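Local coordinates for protein-L-isoaspartate(D-aspartate) O-methyltransferase (Sulfolobus tokodaii, PDB 1VBF), which probably catalyses methyl transfer from S-adenosyl-L-methionine to L-isoaspartyl residues of age-damaged proteins, a step in their repair or degradation, at residues 133-138 / 152-157; 145-150 / 159-164; 167-172 / 206-211; 139-144 / 191-196. All blocks are in the same frame, centred on the assembly; numbering follows the deposited sequence.

Contact 1 of 4, residues 133-138 / 152-157; sequences KPYDRV and YEQLKE
In the beta-alpha-beta crossover that runs from strand 135-140 through helix 149-154 to strand 159-165, Tyr-135 pairs in parallel with Leu-155, the first residue to leave the helix. Two backbone bonds make the bridge. Tyr-135 N gives to Gln-154 O at 3.0 Å, and Lys-156 N gives to Tyr-135 O at 2.7 Å, so that Tyr-135 grips the residues before and after Leu-155. Gln-154 and Tyr-135 run side by side and point the same way; CB of Gln-154 lies in the ring plane, 3.7 Å from Tyr-135 CD1. Farther out, ring and amide planes stand 48° apart. Glutamine suits this buried place because both ends of its amide find mates: OE1 accepts from Tyr-129 N and NE2 gives to Leu-127 O, while Tyr-135 OH bonds to Tyr-129 O. Leu-155 fills the apolar interior, its CD2 4.1 Å from Val-138 CG2. That valine methyl is presented by a chi1 of 177°, which leaves CG2 anti to the carbonyl carbon. Toward the surface the chemistry changes. Lys-156 stretches alongside Asp-136 and brings NZ 3.0 Å from OD2, a salt bridge whose individual hydrogen bonds are weak. The carboxylate has a second partner, since OD2 also takes Lys-73 N from the adjoining strand. The lysine's CE covers Pro-134 CB at 4.1 Å, so its aliphatic length is used as well as its charge. Such a crossover between parallel strands 135-140 and 159-165 is typical of the Rossmann-like fold of class I methyltransferases.

Contact 2 of 4, residues 145-150 / 159-164; sequences PTLLCK and GIMILP
A chi1 of -70° places CG of Leu-148 beside its own backbone N, while a chi1 of 49° in Leu-163 sets CG between the backbone N and the carbonyl carbon; together they bring CD1 of Leu-148 within 4.0 Å of CD2 of Leu-163. The two side chains meet at a slant, methyl against methyl. The same CD2 of Leu-163 also lies over the backbone of the loop, 4.0 Å from Leu-148 N. Met-161, present as selenomethionine, lies two residues earlier on the strand and faces the same way, its chain almost fully extended. Its reach is divided between two leucines: SE comes to 4.3 Å from Leu-147 CD2, and CE to 4.3 Å from Leu-148 CB. A long, flexible, unbranched side chain suits the span from strand to loop, and the branched leucines fill the width. Val-140 of the neighbouring strand touches Leu-148, Met-161 and Leu-163, so the layer continues across the sheet. Leu-148 sits at the N-cap of helix 149-154, and the helix then turns Cys-149 away from the strand to form a disulfide with Cys-149 of the second subunit. Leu-147 likewise packs on Leu-199 of that subunit. The contact between loop and strand is therefore carried by dispersion and the hydrophobic effect, and its specificity comes from shape; directional and covalent bonding is left to the sheet backbone and to the subunit interface.

Contact 3 of 4, residues 167-172 / 206-211; sequences VGRVQK and YDDIEF
Arg-169 packs closely with Tyr-206 and Asp-208, whereas the ends of the contact, toward Gly-168 and Glu-210, touch lightly. In the close part the arginine chain bends at chi2 and chi3 over Tyr-206, with CD 4.2 Å from the ring centroid in an off-centre CH-pi contact. Its guanidinium then lies nearly coplanar with the Asp-208 carboxylate, the planes 10° apart, and NH1 forms a salt bridge to OD2. Phe-211 lies over one guanidinium face, its plane turned 57° from it, though the exact spacing is doubtful. Asp-208 is also the N-cap of helix 209-223, its OD2 accepting a weak bond from Phe-211 N at 3.4 Å. On the looser, partly exposed side, Gly-168 C meets only the edge of Tyr-206, at CE2, 3.8 Å away. Gln-171 NE2 gives a 2.8 Å bond to Gly-168 O. Glu-210, though lightly touched here, is enclosed by neighbouring subunits, its OE2 meeting Arg-212 of the fourth and Tyr-206 OH of the third. Since NH2 of Arg-169 also bridges to Asp-208 of the third subunit, a leucine in its place would probably cost both aspartates a charged partner and leave Tyr-206 less covered. Shared charge with aromatic cover thus joins the loop before strand 171-177 to the start of helix 209-223 and to the third subunit.

Contact 4 of 4, residues 139-144 / 191-196; sequences VVWATA and VMFGRI
Thr-143 and Arg-195 form a single backbone bridge, in which Thr-143 N gives to Gly-194 O at 3.0 Å and Ile-196 N gives to Thr-143 O at 2.9 Å, the latter lying in the carbonyl plane. A water extends the pairing, donating to Trp-141 O and accepting from Gly-194 N. Around this seam Ile-196 does most of the apolar work. With CG1 anti to the backbone N (chi1 -167°), its CD1 reaches Val-140 CG1 at 4.0 Å, the two side chains crossing at about a right angle, while CG2 rests on Ala-144 CB at 4.1 Å. Ala-142, small enough to let the backbones close in, puts CB 4.0 Å from Ile-196 CB. Phe-193 comes from the other end: CD2, at the ring edge, faces Trp-141 O at 3.4 Å, and CE2 meets the edge of the indole at CE3, 4.1 Å away. Beyond, Phe-193 packs on Leu-58 and Met-62 of helix 56-65, so an alanine here would probably open a gap between that helix and the indole edge. Thr-143 turns OG1 to Gly-166 O and its methyl CG2 to the backbone of Phe-193 and Gly-194. Trp-141 stacks on Tyr-84. The contact lies just past strand 135-140, at the C-terminal ends of the parallel strands, where class I methyltransferases characteristically form their cofactor and substrate pockets.

Contact 2 is the fully buried member, made almost wholly of apolar side-chain contacts, while contacts 1 and 4 are partly buried and combine backbone bridges with apolar filling. These two hold opposite ends of strand 135-140: contact 1 its start, where a salt bridge marks the surface, and contact 4 its end, where a water joins the seam. Contact 2 lies between them on the neighbouring strand 159-165, about 10 Å from the centre of each. Contact 3, the farthest from the chain centre, replaces hydrophobic filling with charge and aromatic cover spread over several subunits. It meets contact 4 where Gln-171 OE1 accepts from Phe-193 N.

Contact 1 of 4, residues 133-138 / 152-157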
loop_
_atom_site.group_PDB
_atom_site.type_symbol
_atom_site.label_atom_id
_atom_site.label_comp_id
_atom_site.label_asym_id
_atom_site.label_seq_id
_atom_site.Cartn_x
_atom_site.Cartn_y
_atom_site.Cartn_z
ATOM N N LYS B 133 45.733 -1.408 7.350
ATOM C CA LYS B 133 44.872 -1.593 8.494
ATOM C C LYS B 133 44.469 -0.507 9.421
ATOM O O LYS B 133 43.332 -0.067 9.343
ATOM C CB LYS B 133 45.336 -2.758 9.374
ATOM C CG LYS B 133 44.171 -3.359 10.151
ATOM C CD LYS B 133 44.591 -4.539 11.012
ATOM C CE LYS B 133 45.090 -4.054 12.370
ATOM N NZ LYS B 133 44.066 -3.237 13.118
ATOM N N PRO B 134 45.356 -0.037 10.304
ATOM C CA PRO B 134 44.860 1.008 11.214
ATOM C C PRO B 134 44.414 2.297 10.550
ATOM O O PRO B 134 45.238 3.015 9.988
ATOM C CB PRO B 134 46.028 1.218 12.182
ATOM C CG PRO B 134 47.012 0.096 11.842
ATOM C CD PRO B 134 46.812 -0.147 10.385
ATOM N N TYR B 135 43.113 2.588 10.576
ATOM C CA TYR B 135 42.627 3.827 9.971
ATOM C C TYR B 135 42.132 4.756 11.065
ATOM O O TYR B 135 41.717 4.309 12.138
ATOM C CB TYR B 135 41.481 3.582 8.988
ATOM C CG TYR B 135 41.861 2.773 7.783
ATOM C CD1 TYR B 135 41.508 1.434 7.678
ATOM C CD2 TYR B 135 42.639 3.323 6.778
ATOM C CE1 TYR B 135 41.925 0.667 6.602
ATOM C CE2 TYR B 135 43.065 2.559 5.699
ATOM C CZ TYR B 135 42.701 1.237 5.613
ATOM O OH TYR B 135 43.082 0.525 4.505
ATOM N N ASP B 136 42.188 6.053 10.796
ATOM C CA ASP B 136 41.718 7.045 11.754
ATOM C C ASP B 136 40.250 7.330 11.498
ATOM O O ASP B 136 39.479 7.539 12.425
ATOM C CB ASP B 136 42.517 8.347 11.615
ATOM C CG ASP B 136 43.940 8.219 12.147
ATOM O OD1 ASP B 136 44.112 8.350 13.386
ATOM O OD2 ASP B 136 44.866 7.973 11.324
ATOM N N ARG B 137 39.871 7.301 10.228
ATOM C CA ARG B 137 38.516 7.602 9.824
ATOM C C ARG B 137 38.105 6.711 8.663
ATOM O O ARG B 137 38.957 6.202 7.920
ATOM C CB ARG B 137 38.443 9.059 9.347
ATOM C CG ARG B 137 39.024 10.102 10.282
ATOM C CD ARG B 137 38.073 10.434 11.397
ATOM N NE ARG B 137 38.733 10.395 12.693
ATOM C CZ ARG B 137 38.814 11.436 13.502
ATOM N NH1 ARG B 137 38.271 12.573 13.117
ATOM N NH2 ARG B 137 39.415 11.334 14.682
ATOM N N VAL B 138 36.790 6.555 8.500
ATOM C CA VAL B 138 36.217 5.795 7.404
ATOM C C VAL B 138 34.910 6.455 6.956
ATOM O O VAL B 138 34.077 6.822 7.784
ATOM C CB VAL B 138 35.898 4.360 7.808
ATOM C CG1 VAL B 138 35.243 3.665 6.643
ATOM C CG2 VAL B 138 37.150 3.637 8.238
ATOM N N TYR B 152 34.860 -1.211 10.322
ATOM C CA TYR B 152 34.841 -1.009 11.756
ATOM C C TYR B 152 36.023 -1.695 12.452
ATOM O O TYR B 152 36.609 -1.124 13.380
ATOM C CB TYR B 152 33.535 -1.526 12.363
ATOM C CG TYR B 152 33.407 -1.207 13.839
ATOM C CD1 TYR B 152 32.982 0.044 14.266
ATOM C CD2 TYR B 152 33.791 -2.135 14.803
ATOM C CE1 TYR B 152 32.954 0.368 15.623
ATOM C CE2 TYR B 152 33.767 -1.827 16.153
ATOM C CZ TYR B 152 33.354 -0.577 16.569
ATOM O OH TYR B 152 33.369 -0.275 17.923
ATOM N N GLU B 153 36.375 -2.910 12.031
ATOM C CA GLU B 153 37.493 -3.600 12.679
ATOM C C GLU B 153 38.790 -2.878 12.346
ATOM O O GLU B 153 39.678 -2.747 13.186
ATOM C CB GLU B 153 37.617 -5.056 12.212
ATOM C CG GLU B 153 36.355 -5.885 12.331
ATOM C CD GLU B 153 36.526 -7.300 11.781
ATOM O OE1 GLU B 153 37.069 -7.465 10.655
ATOM O OE2 GLU B 153 36.096 -8.246 12.485
ATOM N N GLN B 154 38.893 -2.410 11.110
ATOM C CA GLN B 154 40.074 -1.705 10.661
ATOM C C GLN B 154 40.249 -0.296 11.296
ATOM O O GLN B 154 41.330 0.287 11.264
ATOM C CB GLN B 154 40.037 -1.656 9.132
ATOM C CG GLN B 154 40.306 -3.018 8.494
ATOM C CD GLN B 154 39.777 -3.142 7.077
ATOM O OE1 GLN B 154 39.828 -2.201 6.292
ATOM N NE2 GLN B 154 39.278 -4.317 6.740
ATOM N N LEU B 155 39.195 0.240 11.895
ATOM C CA LEU B 155 39.267 1.546 12.553
ATOM C C LEU B 155 40.185 1.518 13.771
ATOM O O LEU B 155 40.323 0.492 14.425
ATOM C CB LEU B 155 37.886 1.974 13.049
ATOM C CG LEU B 155 37.185 3.110 12.331
ATOM C CD1 LEU B 155 35.999 3.558 13.160
ATOM C CD2 LEU B 155 38.148 4.249 12.141
ATOM N N LYS B 156 40.807 2.654 14.079
ATOM C CA LYS B 156 41.648 2.749 15.266
ATOM C C LYS B 156 40.693 2.779 16.438
ATOM O O LYS B 156 39.497 3.005 16.266
ATOM C CB LYS B 156 42.472 4.023 15.260
ATOM C CG LYS B 156 43.740 3.893 14.455
ATOM C CD LYS B 156 44.559 5.168 14.470
ATOM C CE LYS B 156 45.759 5.031 13.558
ATOM N NZ LYS B 156 46.370 6.362 13.326
ATOM N N GLU B 157 41.218 2.586 17.634
ATOM C CA GLU B 157 40.363 2.545 18.796
ATOM C C GLU B 157 39.407 3.695 18.929
ATOM O O GLU B 157 38.201 3.486 19.013
ATOM C CB GLU B 157 41.184 2.414 20.068
ATOM C CG GLU B 157 40.333 2.078 21.269
ATOM C CD GLU B 157 39.281 1.038 20.948
ATOM O OE1 GLU B 157 39.626 -0.015 20.357
ATOM O OE2 GLU B 157 38.105 1.284 21.293
#

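Contact 2 of 4, residues 145-150 / 159-164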
loop_
_atom_site.group_PDB
_atom_site.type_symbol
_atom_site.label_atom_id
_atom_site.label_comp_id
_atom_site.label_asym_id
_atom_site.label_seq_id
_atom_site.Cartn_x
_atom_site.Cartn_y
_atom_site.Cartn_z
ATOM N N PRO B 145 23.388 -3.060 4.917
ATOM C CA PRO B 145 22.307 -3.678 5.690
ATOM C C PRO B 145 22.509 -3.457 7.187
ATOM O O PRO B 145 21.553 -3.379 7.944
ATOM C CB PRO B 145 22.409 -5.148 5.303
ATOM C CG PRO B 145 23.107 -5.115 3.938
ATOM C CD PRO B 145 24.135 -4.061 4.137
ATOM N N THR B 146 23.765 -3.356 7.607
ATOM C CA THR B 146 24.096 -3.132 9.013
ATOM C C THR B 146 25.429 -2.423 9.023
ATOM O O THR B 146 25.953 -2.043 7.977
ATOM C CB THR B 146 24.381 -4.435 9.805
ATOM O OG1 THR B 146 23.688 -5.531 9.223
ATOM C CG2 THR B 146 23.947 -4.292 11.225
ATOM N N LEU B 147 25.979 -2.297 10.226
ATOM C CA LEU B 147 27.274 -1.698 10.450
ATOM C C LEU B 147 28.288 -2.554 9.687
ATOM O O LEU B 147 28.331 -3.772 9.849
ATOM C CB LEU B 147 27.581 -1.748 11.939
ATOM C CG LEU B 147 28.413 -0.649 12.590
ATOM C CD1 LEU B 147 29.059 -1.227 13.851
ATOM C CD2 LEU B 147 29.479 -0.158 11.645
ATOM N N LEU B 148 29.087 -1.921 8.839
ATOM C CA LEU B 148 30.090 -2.643 8.081
ATOM C C LEU B 148 31.182 -3.075 9.039
ATOM O O LEU B 148 31.910 -2.270 9.597
ATOM C CB LEU B 148 30.652 -1.767 6.973
ATOM C CG LEU B 148 29.644 -1.522 5.861
ATOM C CD1 LEU B 148 30.136 -0.414 4.969
ATOM C CD2 LEU B 148 29.444 -2.789 5.086
ATOM N N CYS B 149 31.268 -4.378 9.210
ATOM C CA CYS B 149 32.197 -5.042 10.093
ATOM C C CYS B 149 33.697 -4.902 9.794
ATOM O O CYS B 149 34.471 -4.588 10.690
ATOM C CB CYS B 149 31.756 -6.486 10.103
ATOM S SG CYS B 149 32.741 -7.809 10.859
ATOM N N LYS B 150 34.122 -5.136 8.560
ATOM C CA LYS B 150 35.545 -5.011 8.246
ATOM C C LYS B 150 36.060 -3.584 8.486
ATOM O O LYS B 150 37.051 -3.382 9.191
ATOM C CB LYS B 150 35.828 -5.431 6.796
ATOM C CG LYS B 150 35.553 -6.871 6.522
ATOM C CD LYS B 150 36.301 -7.759 7.491
ATOM C CE LYS B 150 36.074 -9.219 7.152
ATOM N NZ LYS B 150 36.884 -10.152 7.978
ATOM N N GLY B 159 38.772 5.811 16.705
ATOM C CA GLY B 159 38.417 6.243 15.366
ATOM C C GLY B 159 36.973 6.640 15.182
ATOM O O GLY B 159 36.138 6.370 16.024
ATOM N N ILE B 160 36.673 7.281 14.062
ATOM C CA ILE B 160 35.314 7.710 13.771
ATOM C C ILE B 160 34.941 7.217 12.408
ATOM O O ILE B 160 35.736 7.335 11.480
ATOM C CB ILE B 160 35.206 9.245 13.753
ATOM C CG1 ILE B 160 35.387 9.773 15.173
ATOM C CG2 ILE B 160 33.879 9.702 13.097
ATOM C CD1 ILE B 160 35.403 11.272 15.231
HETATM N N MSE B 161 33.738 6.655 12.293
HETATM C CA MSE B 161 33.239 6.187 11.002
HETATM C C MSE B 161 31.866 6.774 10.703
HETATM O O MSE B 161 31.029 6.901 11.596
HETATM C CB MSE B 161 33.143 4.663 10.946
HETATM C CG MSE B 161 32.546 4.141 9.627
HETATM SE SE MSE B 161 32.455 2.176 9.511
HETATM C CE MSE B 161 32.562 2.003 7.612
ATOM N N ILE B 162 31.647 7.146 9.448
ATOM C CA ILE B 162 30.366 7.676 9.024
ATOM C C ILE B 162 29.848 6.849 7.851
ATOM O O ILE B 162 30.560 6.657 6.867
ATOM C CB ILE B 162 30.490 9.173 8.635
ATOM C CG1 ILE B 162 30.654 9.996 9.913
ATOM C CG2 ILE B 162 29.248 9.666 7.842
ATOM C CD1 ILE B 162 30.747 11.479 9.708
ATOM N N LEU B 163 28.625 6.328 7.972
ATOM C CA LEU B 163 28.007 5.551 6.897
ATOM C C LEU B 163 26.511 5.506 7.014
ATOM O O LEU B 163 25.977 5.675 8.105
ATOM C CB LEU B 163 28.479 4.098 6.877
ATOM C CG LEU B 163 28.516 3.182 8.116
ATOM C CD1 LEU B 163 27.657 3.654 9.267
ATOM C CD2 LEU B 163 28.102 1.806 7.670
ATOM N N PRO B 164 25.808 5.272 5.890
ATOM C CA PRO B 164 24.344 5.183 5.867
ATOM C C PRO B 164 23.971 3.710 6.105
ATOM O O PRO B 164 24.456 2.815 5.402
ATOM C CB PRO B 164 23.971 5.607 4.446
ATOM C CG PRO B 164 25.276 6.041 3.811
ATOM C CD PRO B 164 26.338 5.285 4.520
#

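Contact 3 of 4, residues 167-172 / 206-211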
loop_
_atom_site.group_PDB
_atom_site.type_symbol
_atom_site.label_atom_id
_atom_site.label_comp_id
_atom_site.label_asym_id
_atom_site.label_seq_id
_atom_site.Cartn_x
_atom_site.Cartn_y
_atom_site.Cartn_z
ATOM N N VAL B 167 18.042 -0.915 5.089
ATOM C CA VAL B 167 17.500 -1.675 3.970
ATOM C C VAL B 167 16.365 -0.696 3.634
ATOM O O VAL B 167 16.078 0.202 4.431
ATOM C CB VAL B 167 16.970 -3.053 4.444
ATOM C CG1 VAL B 167 18.127 -3.940 4.802
ATOM C CG2 VAL B 167 16.091 -2.898 5.663
ATOM N N GLY B 168 15.736 -0.788 2.482
ATOM C CA GLY B 168 14.681 0.182 2.233
ATOM C C GLY B 168 15.256 1.422 1.590
ATOM O O GLY B 168 16.392 1.794 1.860
ATOM N N ARG B 169 14.450 2.065 0.754
ATOM C CA ARG B 169 14.849 3.225 -0.020
ATOM C C ARG B 169 15.150 4.534 0.708
ATOM O O ARG B 169 15.428 5.544 0.069
ATOM C CB ARG B 169 13.821 3.437 -1.132
ATOM C CG ARG B 169 12.813 2.298 -1.190
ATOM C CD ARG B 169 12.699 1.612 -2.535
ATOM N NE ARG B 169 11.908 2.392 -3.485
ATOM C CZ ARG B 169 10.633 2.758 -3.318
ATOM N NH1 ARG B 169 9.962 2.421 -2.224
ATOM N NH2 ARG B 169 10.026 3.478 -4.253
ATOM N N VAL B 170 15.097 4.532 2.032
ATOM C CA VAL B 170 15.445 5.728 2.808
ATOM C C VAL B 170 16.191 5.208 4.022
ATOM O O VAL B 170 15.639 4.438 4.782
ATOM C CB VAL B 170 14.212 6.506 3.286
ATOM C CG1 VAL B 170 14.636 7.641 4.212
ATOM C CG2 VAL B 170 13.501 7.086 2.110
ATOM N N GLN B 171 17.435 5.625 4.221
ATOM C CA GLN B 171 18.222 5.110 5.331
ATOM C C GLN B 171 18.564 6.158 6.359
ATOM O O GLN B 171 17.988 7.232 6.369
ATOM C CB GLN B 171 19.512 4.491 4.797
ATOM C CG GLN B 171 19.320 3.536 3.628
ATOM C CD GLN B 171 19.233 4.246 2.297
ATOM O OE1 GLN B 171 19.951 5.199 2.048
ATOM N NE2 GLN B 171 18.364 3.769 1.426
ATOM N N LYS B 172 19.512 5.847 7.227
ATOM C CA LYS B 172 19.938 6.791 8.246
ATOM C C LYS B 172 21.450 6.944 8.188
ATOM O O LYS B 172 22.168 5.975 7.970
ATOM C CB LYS B 172 19.540 6.306 9.637
ATOM C CG LYS B 172 18.056 6.392 9.963
ATOM C CD LYS B 172 17.686 5.232 10.872
ATOM C CE LYS B 172 18.069 3.895 10.174
ATOM N NZ LYS B 172 18.017 2.687 11.056
ATOM N N TYR B 206 14.690 -4.822 -2.395
ATOM C CA TYR B 206 13.940 -3.890 -1.577
ATOM C C TYR B 206 12.609 -4.457 -1.136
ATOM O O TYR B 206 11.841 -4.962 -1.960
ATOM C CB TYR B 206 13.698 -2.591 -2.331
ATOM C CG TYR B 206 14.927 -1.748 -2.508
ATOM C CD1 TYR B 206 15.671 -1.801 -3.684
ATOM C CD2 TYR B 206 15.328 -0.861 -1.511
ATOM C CE1 TYR B 206 16.778 -0.986 -3.872
ATOM C CE2 TYR B 206 16.440 -0.039 -1.686
ATOM C CZ TYR B 206 17.160 -0.109 -2.874
ATOM O OH TYR B 206 18.260 0.697 -3.054
ATOM N N ASP B 207 12.320 -4.329 0.158
ATOM C CA ASP B 207 11.086 -4.865 0.706
ATOM C C ASP B 207 10.017 -3.856 1.125
ATOM O O ASP B 207 9.574 -3.862 2.271
ATOM C CB ASP B 207 11.411 -5.767 1.898
ATOM C CG ASP B 207 10.210 -6.581 2.355
ATOM O OD1 ASP B 207 9.597 -7.262 1.495
ATOM O OD2 ASP B 207 9.875 -6.541 3.565
ATOM N N ASP B 208 9.615 -2.976 0.218
ATOM C CA ASP B 208 8.559 -2.026 0.530
ATOM C C ASP B 208 7.447 -2.474 -0.400
ATOM O O ASP B 208 7.716 -3.068 -1.453
ATOM C CB ASP B 208 8.984 -0.570 0.283
ATOM C CG ASP B 208 9.671 -0.365 -1.049
ATOM O OD1 ASP B 208 10.866 -0.703 -1.173
ATOM O OD2 ASP B 208 9.017 0.137 -1.977
ATOM N N ILE B 209 6.214 -2.243 0.035
ATOM C CA ILE B 209 5.036 -2.657 -0.700
ATOM C C ILE B 209 5.012 -2.196 -2.157
ATOM O O ILE B 209 4.390 -2.844 -3.003
ATOM C CB ILE B 209 3.732 -2.208 0.061
ATOM C CG1 ILE B 209 2.632 -3.225 -0.212
ATOM C CG2 ILE B 209 3.305 -0.801 -0.340
ATOM C CD1 ILE B 209 1.296 -2.824 0.293
ATOM N N GLU B 210 5.688 -1.091 -2.462
ATOM C CA GLU B 210 5.708 -0.632 -3.844
ATOM C C GLU B 210 6.468 -1.694 -4.655
ATOM O O GLU B 210 5.961 -2.239 -5.638
ATOM C CB GLU B 210 6.385 0.746 -3.929
ATOM C CG GLU B 210 6.448 1.364 -5.334
ATOM C CD GLU B 210 5.084 1.497 -6.038
ATOM O OE1 GLU B 210 4.081 1.915 -5.400
ATOM O OE2 GLU B 210 5.025 1.196 -7.250
ATOM N N PHE B 211 7.674 -2.012 -4.200
ATOM C CA PHE B 211 8.502 -3.000 -4.856
ATOM C C PHE B 211 7.861 -4.350 -4.991
ATOM O O PHE B 211 7.919 -4.948 -6.053
ATOM C CB PHE B 211 9.826 -3.149 -4.121
ATOM C CG PHE B 211 10.881 -2.230 -4.633
ATOM C CD1 PHE B 211 10.716 -0.841 -4.541
ATOM C CD2 PHE B 211 12.013 -2.739 -5.289
ATOM C CE1 PHE B 211 11.658 0.037 -5.099
ATOM C CE2 PHE B 211 12.973 -1.863 -5.859
ATOM C CZ PHE B 211 12.791 -0.475 -5.763
#

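Contact 4 of 4, residues 139-144 / 191-196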
loop_
_atom_site.group_PDB
_atom_site.type_symbol
_atom_site.label_atom_id
_atom_site.label_comp_id
_atom_site.label_asym_id
_atom_site.label_seq_id
_atom_site.Cartn_x
_atom_site.Cartn_y
_atom_site.Cartn_z
ATOM N N VAL B 139 34.736 6.624 5.650
ATOM C CA VAL B 139 33.517 7.210 5.104
ATOM C C VAL B 139 32.980 6.218 4.101
ATOM O O VAL B 139 33.745 5.693 3.298
ATOM C CB VAL B 139 33.777 8.457 4.281
ATOM C CG1 VAL B 139 32.549 9.373 4.311
ATOM C CG2 VAL B 139 35.012 9.118 4.752
ATOM N N VAL B 140 31.676 5.968 4.110
ATOM C CA VAL B 140 31.105 5.030 3.143
ATOM C C VAL B 140 30.088 5.831 2.360
ATOM O O VAL B 140 29.345 6.564 2.961
ATOM C CB VAL B 140 30.447 3.839 3.880
ATOM C CG1 VAL B 140 30.173 2.690 2.903
ATOM C CG2 VAL B 140 31.363 3.385 5.009
ATOM N N TRP B 141 30.063 5.710 1.038
ATOM C CA TRP B 141 29.134 6.487 0.225
ATOM C C TRP B 141 28.000 5.668 -0.349
ATOM O O TRP B 141 27.533 5.906 -1.465
ATOM C CB TRP B 141 29.864 7.197 -0.925
ATOM C CG TRP B 141 30.904 8.191 -0.479
ATOM C CD1 TRP B 141 32.250 8.012 -0.491
ATOM C CD2 TRP B 141 30.678 9.483 0.126
ATOM N NE1 TRP B 141 32.883 9.089 0.072
ATOM C CE2 TRP B 141 31.954 10.006 0.458
ATOM C CE3 TRP B 141 29.533 10.237 0.421
ATOM C CZ2 TRP B 141 32.118 11.261 1.074
ATOM C CZ3 TRP B 141 29.704 11.499 1.043
ATOM C CH2 TRP B 141 30.987 11.987 1.359
ATOM N N ALA B 142 27.575 4.677 0.409
ATOM C CA ALA B 142 26.458 3.833 -0.000
ATOM C C ALA B 142 25.911 3.146 1.252
ATOM O O ALA B 142 26.640 2.887 2.214
ATOM C CB ALA B 142 26.902 2.824 -1.044
ATOM N N THR B 143 24.617 2.877 1.252
ATOM C CA THR B 143 23.993 2.269 2.415
ATOM C C THR B 143 24.308 0.770 2.554
ATOM O O THR B 143 24.511 0.058 1.558
ATOM C CB THR B 143 22.440 2.532 2.394
ATOM O OG1 THR B 143 21.857 1.994 3.573
ATOM C CG2 THR B 143 21.768 1.886 1.184
ATOM N N ALA B 144 24.373 0.312 3.802
ATOM C CA ALA B 144 24.642 -1.094 4.114
ATOM C C ALA B 144 23.500 -1.724 4.932
ATOM O O ALA B 144 22.719 -1.023 5.576
ATOM C CB ALA B 144 25.942 -1.216 4.872
ATOM N N VAL B 191 18.635 9.845 5.020
ATOM C CA VAL B 191 19.329 10.042 3.756
ATOM C C VAL B 191 18.861 8.997 2.760
ATOM O O VAL B 191 18.155 8.065 3.119
ATOM C CB VAL B 191 20.859 9.911 3.955
ATOM C CG1 VAL B 191 21.381 11.055 4.803
ATOM C CG2 VAL B 191 21.177 8.594 4.642
HETATM N N MSE B 192 19.238 9.163 1.501
HETATM C CA MSE B 192 18.866 8.198 0.476
HETATM C C MSE B 192 20.029 7.809 -0.413
HETATM O O MSE B 192 20.255 8.432 -1.446
HETATM C CB MSE B 192 17.760 8.739 -0.399
HETATM C CG MSE B 192 16.434 8.760 0.281
HETATM SE SE MSE B 192 15.087 9.492 -0.892
HETATM C CE MSE B 192 15.466 8.447 -2.522
ATOM N N PHE B 193 20.757 6.770 -0.024
ATOM C CA PHE B 193 21.891 6.311 -0.804
ATOM C C PHE B 193 21.547 5.037 -1.537
ATOM O O PHE B 193 20.581 4.371 -1.191
ATOM C CB PHE B 193 23.096 6.033 0.093
ATOM C CG PHE B 193 23.779 7.262 0.596
ATOM C CD1 PHE B 193 23.195 8.041 1.582
ATOM C CD2 PHE B 193 25.022 7.640 0.092
ATOM C CE1 PHE B 193 23.837 9.175 2.070
ATOM C CE2 PHE B 193 25.675 8.787 0.577
ATOM C CZ PHE B 193 25.077 9.550 1.564
ATOM N N GLY B 194 22.349 4.718 -2.552
ATOM C CA GLY B 194 22.183 3.498 -3.318
ATOM C C GLY B 194 22.783 2.399 -2.461
ATOM O O GLY B 194 23.534 2.671 -1.515
ATOM N N ARG B 195 22.458 1.155 -2.774
ATOM C CA ARG B 195 22.940 0.032 -1.996
ATOM C C ARG B 195 24.371 -0.360 -2.283
ATOM O O ARG B 195 24.796 -0.388 -3.439
ATOM C CB ARG B 195 22.043 -1.168 -2.246
ATOM C CG ARG B 195 20.690 -1.061 -1.606
ATOM C CD ARG B 195 19.924 -2.318 -1.845
ATOM N NE ARG B 195 18.888 -2.487 -0.840
ATOM C CZ ARG B 195 18.188 -3.604 -0.685
ATOM N NH1 ARG B 195 18.418 -4.639 -1.476
ATOM N NH2 ARG B 195 17.271 -3.681 0.270
ATOM N N ILE B 196 25.110 -0.676 -1.223
ATOM C CA ILE B 196 26.491 -1.112 -1.350
ATOM C C ILE B 196 26.456 -2.574 -1.773
ATOM O O ILE B 196 25.568 -3.319 -1.376
ATOM C CB ILE B 196 27.205 -0.995 -0.029
ATOM C CG1 ILE B 196 28.716 -1.151 -0.216
ATOM C CG2 ILE B 196 26.676 -2.024 0.896
ATOM C CD1 ILE B 196 29.532 -0.779 1.020
HETATM O O HOH W 1 25.007 6.111 -3.289
#